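Local coordinates for protein probable transcriptional regulator (Pseudomonas aeruginosa, PDB 2FBI) that probably binds DNA as a dimeric MarR-family transcriptional regulator, using a winged helix-turn-helix domain in each subunit, at residues L71-L74 / E75-G78; P86-Q89 / R90-Y93. All blocks are in the same frame, centred on the assembly; numbering follows the deposited sequence. Where two conformers were deposited one is given.

Contact 1: L71-L74 / E75-G78; sequences LARL and ERDG
Glu75 N, Arg76 N and Asp77 N bond back to the carbonyl oxygens of Leu71, Ala72 and Arg73, so the last turn of helix 64-76 is regular until Gly78 leaves it with a positive phi of 73°. The first of these bonds is short, 2.7 Å from Glu75 N to Leu71 O. Gly78 N then donates to Glu75 O at 3.2 Å. On the solvent side three charged side chains form a network. The chain of Arg73 bends at chi2 (-79°), which brings CD and NE alongside Asp77 OD2, while the rest of the guanidinium runs on past it. There Arg73 NE makes a salt bridge of 3.2 Å with Asp77 OD2, and the carboxylate and guanidinium planes are 63° apart. The Arg76 guanidinium has Arg73 CA over one face, and its NH1 comes within 3.1 Å of Arg73 NE. These are two donors of like charge, and the Asp77 carboxylate probably offsets part of their repulsion. A long salt bridge of 3.7 Å joins Arg76 NE to Asp77 OD1. Elsewhere on this turn, a water donates to both Ala72 O and Glu75 OE1, and the Glu75 carboxylate also pairs with Arg82. Leu71 and Leu74 face inward and pack on Val41 of helix 36-48. The ending is a Schellman motif, closing what is probably the recognition helix, as in other MarR-type winged helix-turn-helix domains.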
ATOM      1  N   LEU A  71       8.142  10.124  12.879  1.00 34.47           N
ATOM      2  CA  LEU A  71       7.936  10.780  14.161  1.00 35.43           C
ATOM      3  C   LEU A  71       8.945  11.867  14.527  1.00 35.91           C
ATOM      4  O   LEU A  71       8.526  12.916  15.026  1.00 34.91           O
ATOM      5  CB  LEU A  71       7.754   9.779  15.313  1.00 35.38           C
ATOM      6  CG  LEU A  71       6.631   8.780  15.055  1.00 36.59           C
ATOM      7  CD1 LEU A  71       6.687   7.719  16.120  1.00 41.27           C
ATOM      8  CD2 LEU A  71       5.207   9.441  14.964  1.00 35.64           C
ATOM      9  N   ALA A  72      10.253  11.643  14.312  1.00 36.22           N
ATOM     10  CA  ALA A  72      11.230  12.674  14.698  1.00 36.69           C
ATOM     11  C   ALA A  72      11.077  13.963  13.877  1.00 36.98           C
ATOM     12  O   ALA A  72      11.257  15.062  14.418  1.00 37.76           O
ATOM     13  CB  ALA A  72      12.721  12.143  14.643  1.00 36.39           C
ATOM     14  N   ARG A  73      10.761  13.823  12.592  1.00 36.27           N
ATOM     15  CA  ARG A  73      10.449  14.956  11.734  1.00 37.23           C
ATOM     16  C   ARG A  73       9.211  15.721  12.238  1.00 37.21           C
ATOM     17  O   ARG A  73       9.268  16.942  12.396  1.00 37.25           O
ATOM     18  CB  ARG A  73      10.197  14.483  10.292  1.00 38.00           C
ATOM     19  CG  ARG A  73      10.652  15.461   9.214  1.00 42.09           C
ATOM     20  CD  ARG A  73       9.682  16.588   9.008  1.00 50.12           C
ATOM     21  NE  ARG A  73       9.899  17.407   7.798  1.00 56.02           N
ATOM     22  CZ  ARG A  73       9.869  16.967   6.531  1.00 59.11           C
ATOM     23  NH1 ARG A  73       9.717  15.673   6.230  1.00 62.59           N
ATOM     24  NH2 ARG A  73      10.038  17.825   5.543  1.00 59.73           N
ATOM     25  N   LEU A  74       8.116  14.990  12.518  1.00 36.58           N
ATOM     26  CA  LEU A  74       6.854  15.586  12.924  1.00 35.85           C
ATOM     27  C   LEU A  74       7.003  16.197  14.279  1.00 36.62           C
ATOM     28  O   LEU A  74       6.470  17.274  14.553  1.00 35.18           O
ATOM     29  CB  LEU A  74       5.739  14.558  12.945  1.00 35.44           C
ATOM     30  CG  LEU A  74       5.126  14.104  11.641  1.00 34.21           C
ATOM     31  CD1 LEU A  74       4.110  13.030  12.028  1.00 33.21           C
ATOM     32  CD2 LEU A  74       4.436  15.254  10.845  1.00 34.70           C
ATOM     33  N   GLU A  75       7.753  15.524  15.145  1.00 37.85           N
ATOM     34  CA  GLU A  75       8.106  16.106  16.420  1.00 39.17           C
ATOM     35  C   GLU A  75       8.957  17.413  16.255  1.00 40.33           C
ATOM     36  O   GLU A  75       8.725  18.420  16.962  1.00 39.29           O
ATOM     37  CB  GLU A  75       8.825  15.069  17.246  1.00 38.76           C
ATOM     38  CG  GLU A  75       9.200  15.500  18.625  1.00 43.38           C
ATOM     39  CD  GLU A  75      10.050  14.424  19.319  1.00 49.78           C
ATOM     40  OE1 GLU A  75      11.067  13.969  18.721  1.00 52.14           O
ATOM     41  OE2 GLU A  75       9.694  14.027  20.443  1.00 50.53           O
ATOM     42  N   ARG A  76       9.901  17.398  15.309  1.00 41.37           N
ATOM     43  CA  ARG A  76      10.770  18.566  15.080  1.00 42.77           C
ATOM     44  C   ARG A  76       9.956  19.772  14.567  1.00 41.96           C
ATOM     45  O   ARG A  76      10.273  20.937  14.873  1.00 41.39           O
ATOM     46  CB  ARG A  76      11.918  18.211  14.118  1.00 42.42           C
ATOM     47  CG  ARG A  76      12.937  19.346  13.799  1.00 43.43           C
ATOM     48  CD  ARG A  76      13.803  18.990  12.578  1.00 46.28           C
ATOM     49  NE  ARG A  76      13.087  19.186  11.297  1.00 57.00           N
ATOM     50  CZ  ARG A  76      13.143  18.350  10.237  1.00 61.12           C
ATOM     51  NH1 ARG A  76      12.458  18.633   9.122  1.00 62.33           N
ATOM     52  NH2 ARG A  76      13.861  17.215  10.277  1.00 60.66           N
ATOM     53  N   ASP A  77       8.900  19.466  13.811  1.00 41.07           N
ATOM     54  CA  ASP A  77       7.994  20.479  13.248  1.00 41.28           C
ATOM     55  C   ASP A  77       6.877  20.934  14.160  1.00 39.37           C
ATOM     56  O   ASP A  77       6.054  21.723  13.747  1.00 40.27           O
ATOM     57  CB  ASP A  77       7.432  20.001  11.907  1.00 42.03           C
ATOM     58  CG  ASP A  77       8.506  19.894  10.865  1.00 44.34           C
ATOM     59  OD1 ASP A  77       9.606  20.440  11.112  1.00 49.53           O
ATOM     60  OD2 ASP A  77       8.265  19.296   9.798  1.00 49.49           O
ATOM     61  N   GLY A  78       6.864  20.460  15.390  1.00 36.90           N
ATOM     62  CA  GLY A  78       5.839  20.810  16.325  1.00 36.82           C
ATOM     63  C   GLY A  78       4.458  20.187  16.097  1.00 35.76           C
ATOM     64  O   GLY A  78       3.488  20.642  16.716  1.00 36.44           O
TER
HETATM   65  O   HOH W   1      12.596  15.483  16.620  1.00 48.21           O

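Contact 2: P86-Q89 / R90-Y93; sequences PKDQ and RRVY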
ATOM      1  N   PRO A  86       3.875   7.151  32.173  1.00 53.10           N
ATOM      2  CA  PRO A  86       4.216   7.292  33.608  1.00 54.43           C
ATOM      3  C   PRO A  86       4.382   5.937  34.312  1.00 56.19           C
ATOM      4  O   PRO A  86       5.352   5.752  35.081  1.00 56.93           O
ATOM      5  CB  PRO A  86       3.020   8.062  34.184  1.00 54.61           C
ATOM      6  CG  PRO A  86       2.517   8.874  33.041  1.00 53.67           C
ATOM      7  CD  PRO A  86       2.757   8.043  31.784  1.00 53.19           C
ATOM      8  N   LYS A  87       3.473   4.998  34.026  1.00 56.86           N
ATOM      9  CA  LYS A  87       3.530   3.663  34.618  1.00 57.68           C
ATOM     10  C   LYS A  87       4.030   2.533  33.666  1.00 57.37           C
ATOM     11  O   LYS A  87       3.567   1.379  33.751  1.00 57.20           O
ATOM     12  CB  LYS A  87       2.183   3.315  35.279  1.00 58.23           C
ATOM     13  CG  LYS A  87       0.969   3.307  34.322  1.00 60.09           C
ATOM     14  CD  LYS A  87      -0.340   2.954  35.039  1.00 58.76           C
ATOM     15  CE  LYS A  87      -1.319   2.292  34.080  1.00 60.19           C
ATOM     16  NZ  LYS A  87      -0.910   0.917  33.715  1.00 60.12           N
ATOM     17  N   ASP A  88       4.946   2.903  32.756  1.00 56.26           N
ATOM     18  CA  ASP A  88       5.842   1.998  31.976  1.00 54.98           C
ATOM     19  C   ASP A  88       6.695   2.876  31.034  1.00 53.84           C
ATOM     20  O   ASP A  88       6.286   3.205  29.910  1.00 54.33           O
ATOM     21  CB  ASP A  88       5.101   0.868  31.219  1.00 54.84           C
ATOM     22  CG  ASP A  88       6.066  -0.118  30.510  1.00 55.96           C
ATOM     23  OD1 ASP A  88       5.601  -1.199  30.054  1.00 56.58           O
ATOM     24  OD2 ASP A  88       7.282   0.178  30.393  1.00 54.04           O
ATOM     25  N   GLN A  89       7.852   3.293  31.530  1.00 52.03           N
ATOM     26  CA  GLN A  89       8.737   4.209  30.830  1.00 50.71           C
ATOM     27  C   GLN A  89       9.374   3.670  29.512  1.00 49.17           C
ATOM     28  O   GLN A  89       9.976   4.426  28.739  1.00 48.42           O
ATOM     29  CB  GLN A  89       9.811   4.687  31.806  1.00 51.84           C
ATOM     30  CG  GLN A  89       9.270   5.405  33.056  1.00 55.55           C
ATOM     31  CD  GLN A  89       9.078   6.915  32.876  1.00 59.16           C
ATOM     32  OE1 GLN A  89       9.875   7.586  32.215  1.00 61.03           O
ATOM     33  NE2 GLN A  89       8.028   7.458  33.498  1.00 62.10           N
ATOM     34  N   ARG A  90       9.221   2.375  29.248  1.00 46.95           N
ATOM     35  CA  ARG A  90       9.732   1.786  28.012  1.00 45.90           C
ATOM     36  C   ARG A  90       8.685   1.743  26.878  1.00 43.78           C
ATOM     37  O   ARG A  90       8.954   1.262  25.777  1.00 43.21           O
ATOM     38  CB  ARG A  90      10.401   0.435  28.303  1.00 46.84           C
ATOM     39  CG  ARG A  90      11.674   0.594  29.227  1.00 46.83           C
ATOM     40  CD  ARG A  90      12.271  -0.777  29.707  1.00 49.31           C
ATOM     41  NE  ARG A  90      13.039  -0.622  30.955  1.00 55.48           N
ATOM     42  CZ  ARG A  90      12.759  -1.223  32.119  1.00 57.24           C
ATOM     43  NH1 ARG A  90      11.762  -2.089  32.237  1.00 58.35           N
ATOM     44  NH2 ARG A  90      13.513  -0.976  33.181  1.00 59.58           N
ATOM     45  N   ARG A  91       7.489   2.218  27.201  0.50 42.85           N
ATOM     46  CA  ARG A  91       6.477   2.561  26.217  0.50 41.87           C
ATOM     47  C   ARG A  91       6.561   4.040  25.876  0.50 41.28           C
ATOM     48  O   ARG A  91       6.811   4.910  26.740  0.50 41.50           O
ATOM     49  CB  ARG A  91       5.084   2.238  26.735  0.50 41.82           C
ATOM     50  CG  ARG A  91       4.529   0.944  26.190  0.50 43.16           C
ATOM     51  CD  ARG A  91       5.032  -0.243  26.957  0.50 43.68           C
ATOM     52  NE  ARG A  91       4.951  -1.469  26.167  0.50 43.79           N
ATOM     53  CZ  ARG A  91       5.950  -2.329  25.999  0.50 42.90           C
ATOM     54  NH1 ARG A  91       5.739  -3.404  25.264  0.50 43.50           N
ATOM     55  NH2 ARG A  91       7.141  -2.126  26.572  0.50 39.91           N
ATOM     56  N   VAL A  92       6.361   4.328  24.604  1.00 39.92           N
ATOM     57  CA  VAL A  92       6.344   5.690  24.161  1.00 37.51           C
ATOM     58  C   VAL A  92       5.019   5.939  23.444  1.00 35.54           C
ATOM     59  O   VAL A  92       4.702   5.288  22.440  1.00 33.21           O
ATOM     60  CB  VAL A  92       7.520   5.985  23.249  1.00 37.33           C
ATOM     61  CG1 VAL A  92       7.398   7.411  22.685  1.00 38.65           C
ATOM     62  CG2 VAL A  92       8.844   5.730  23.989  1.00 35.92           C
ATOM     63  N   TYR A  93       4.259   6.865  24.021  1.00 33.73           N
ATOM     64  CA  TYR A  93       3.029   7.408  23.438  1.00 33.99           C
ATOM     65  C   TYR A  93       3.197   8.658  22.599  1.00 32.69           C
ATOM     66  O   TYR A  93       4.052   9.525  22.831  1.00 33.18           O
ATOM     67  CB  TYR A  93       1.996   7.685  24.532  1.00 34.33           C
ATOM     68  CG  TYR A  93       1.380   6.412  24.972  1.00 36.54           C
ATOM     69  CD1 TYR A  93       2.148   5.443  25.648  1.00 38.11           C
ATOM     70  CD2 TYR A  93       0.059   6.141  24.691  1.00 35.26           C
ATOM     71  CE1 TYR A  93       1.579   4.252  26.038  1.00 38.55           C
ATOM     72  CE2 TYR A  93      -0.517   4.964  25.102  1.00 36.22           C
ATOM     73  CZ  TYR A  93       0.245   4.032  25.759  1.00 36.20           C
ATOM     74  OH  TYR A  93      -0.334   2.846  26.109  1.00 40.66           O
TER
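Asp88 and Arg91 are the ends of a type I beta turn at the tip of the beta hairpin, the wing of the winged-helix fold. Two hydrogen bonds hold the turn, one from the backbone and one from a side chain. In the backbone, Arg91 N donates to Asp88 O at 3.1 Å, and the donor sits above the carbonyl plane, 49° out of it. The charged contact is looser. In the conformer given for Arg91, a long and doubtful salt bridge of 3.9 Å links Asp88 OD1 and Arg91 NH2, with no N-H directed at the oxygen. Outside the turn, Gln89 OE1 accepts a hydrogen bond from Lys84 NZ, and Arg91 pairs with Ala85 through the backbone across the hairpin. The side-chain bond is an Asx turn laid on the type I turn. Asp88 CG lies anti to the backbone N (chi1 -176°), which sets it beside the carbonyl carbon, on the side of the following amides. Arg90 N donates to Asp88 OD2 at 3.1 Å with an N-H...O angle of 151°, meeting the oxygen on its anti side, tilted out of the carboxylate plane.

Coming from the N terminus, the chain runs through helix 64-76 and ends it in contact 1, 71-74 with 75-78. It then forms strand 80-85 and reverses in contact 2, 86-89 with 90-93, to return as strand 91-96. The contacts are in series, neither nested nor crossed. Contact 1 closes a helix end and contact 2 closes the hairpin loop. Their centres are 19 Å apart, and their nearest atoms, about 7 Å apart, do not touch. Strand 80-85 joins them: Val80 and Arg82 meet the helix end, while Lys84 and Ala85 reach the hairpin tip. Strand 80-85 thus links the putative recognition helix, ended by contact 1, to the wing tip of contact 2.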